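Local coordinates for protein transcription termination factor NusA (Planctomyces limnophilus, PDB 4MTN) that probably takes part in both transcription termination and antitermination, binding the core RNA polymerase and nascent RNA, at residues L290-R295 against I310-R315. Sequence-based numbering, arbitrary orientation.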
# COMPACT_ATOMS: atom_id res chain seq x y z
N LEU A 290 20.85 -18.05 8.91
CA LEU A 290 20.84 -16.61 9.09
C LEU A 290 20.29 -15.92 7.84
O LEU A 290 19.61 -14.89 7.93
CB LEU A 290 22.25 -16.10 9.40
CG LEU A 290 22.40 -14.79 10.18
CD1 LEU A 290 23.73 -14.77 10.91
CD2 LEU A 290 22.28 -13.59 9.26
N ALA A 291 20.57 -16.50 6.68
CA ALA A 291 20.11 -15.96 5.41
C ALA A 291 18.58 -15.97 5.34
O ALA A 291 17.97 -14.98 4.95
CB ALA A 291 20.70 -16.75 4.25
N ILE A 292 17.99 -17.09 5.72
CA ILE A 292 16.54 -17.26 5.68
C ILE A 292 15.83 -16.36 6.69
O ILE A 292 14.92 -15.61 6.33
CB ILE A 292 16.13 -18.72 5.95
CG1 ILE A 292 16.73 -19.65 4.90
CG2 ILE A 292 14.62 -18.86 5.99
CD1 ILE A 292 16.33 -19.31 3.48
N GLY A 293 16.27 -16.42 7.94
CA GLY A 293 15.62 -15.68 9.01
C GLY A 293 14.81 -16.61 9.89
O GLY A 293 14.70 -17.80 9.60
N LYS A 294 14.25 -16.07 10.97
CA LYS A 294 13.47 -16.85 11.92
C LYS A 294 12.33 -17.60 11.25
O LYS A 294 12.35 -18.83 11.14
CB LYS A 294 12.93 -15.95 13.03
N ARG A 295 11.32 -16.85 10.81
CA ARG A 295 10.20 -17.43 10.07
C ARG A 295 10.43 -17.32 8.57
O ARG A 295 9.55 -17.65 7.78
CB ARG A 295 8.89 -16.74 10.47
CG ARG A 295 8.53 -16.92 11.94
CD ARG A 295 8.70 -18.37 12.37
NE ARG A 295 8.49 -18.55 13.80
CZ ARG A 295 8.70 -19.70 14.45
NH1 ARG A 295 9.14 -20.76 13.79
NH2 ARG A 295 8.49 -19.77 15.75
N ILE A 310 14.01 -14.16 -4.21
CA ILE A 310 15.28 -14.71 -3.77
C ILE A 310 15.13 -16.15 -3.27
O ILE A 310 14.35 -16.42 -2.36
CB ILE A 310 15.91 -13.85 -2.66
CG1 ILE A 310 16.19 -12.44 -3.18
CG2 ILE A 310 17.18 -14.50 -2.14
CD1 ILE A 310 16.86 -11.54 -2.16
N ASP A 311 15.87 -17.06 -3.89
CA ASP A 311 15.88 -18.46 -3.48
C ASP A 311 17.25 -18.82 -2.91
O ASP A 311 18.23 -18.87 -3.64
CB ASP A 311 15.52 -19.37 -4.65
CG ASP A 311 14.96 -20.71 -4.20
OD1 ASP A 311 15.19 -21.10 -3.04
OD2 ASP A 311 14.28 -21.37 -5.02
N VAL A 312 17.30 -19.09 -1.61
CA VAL A 312 18.57 -19.35 -0.94
C VAL A 312 18.87 -20.84 -0.83
O VAL A 312 18.13 -21.60 -0.20
CB VAL A 312 18.60 -18.73 0.47
CG1 VAL A 312 19.87 -19.15 1.20
CG2 VAL A 312 18.51 -17.22 0.38
N MSE A 313 19.97 -21.26 -1.46
CA MSE A 313 20.43 -22.64 -1.40
C MSE A 313 21.94 -22.69 -1.20
O MSE A 313 22.62 -21.67 -1.33
CB MSE A 313 20.06 -23.39 -2.68
CG MSE A 313 18.58 -23.39 -3.02
SE MSE A 313 18.23 -24.24 -4.74
CE MSE A 313 18.80 -26.05 -4.30
N THR A 314 22.46 -23.87 -0.88
CA THR A 314 23.90 -24.07 -0.88
C THR A 314 24.31 -24.51 -2.28
O THR A 314 23.46 -24.67 -3.15
CB THR A 314 24.34 -25.13 0.16
OG1 THR A 314 23.98 -26.44 -0.31
CG2 THR A 314 23.68 -24.87 1.50
N ARG A 315 25.61 -24.69 -2.49
CA ARG A 315 26.09 -25.12 -3.80
C ARG A 315 25.88 -26.61 -4.00
O ARG A 315 25.54 -27.07 -5.09
CB ARG A 315 27.57 -24.76 -3.98
CG ARG A 315 28.11 -25.06 -5.37
CD ARG A 315 27.46 -24.18 -6.42
NE ARG A 315 27.62 -24.71 -7.77
CZ ARG A 315 27.25 -24.07 -8.87
NH1 ARG A 315 26.70 -22.87 -8.80
NH2 ARG A 315 27.44 -24.63 -10.06
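V312 meets A291 and I292, packing strand 309-313 against the last turn of helix 285-292 by apolar contact alone; no hydrogen bond joins the two segments. With CA of I292 and CA of V312 at 7.2 Å, side chains span the gap. On the buried side, CB of V312 points toward the helix and its CG1 lies 4.0 Å from CB of A291, whose methyl faces the strand. A291 is buried, and M262 packs on both it and V312. I292 closes the other side differently: its CB bond does not aim at the strand, but with CG1 beside the backbone N (chi1 -60°) and chi2 at -58° the chain bends back, bringing CD1 to 3.8 Å from CB of V312. The two side chains run past one another in opposite directions. This margin is looser, for I292 is partly exposed and the exposed K294 and R295 beyond it make no contact with 310-315; the whole contact buries 115 Å².

At G293 a positive phi (106°) ends the helical conformation and begins the GXXG loop of a KH domain, which probably meets RNA, as in other KH domains. The contact seats the helix leading into that loop on the sheet. V312 packs against helices 285-292 and 297-306 through L288 and V299, while D311 and M313 join outermost strand 309-313 to parallel strand 278-282 by backbone hydrogen bonds.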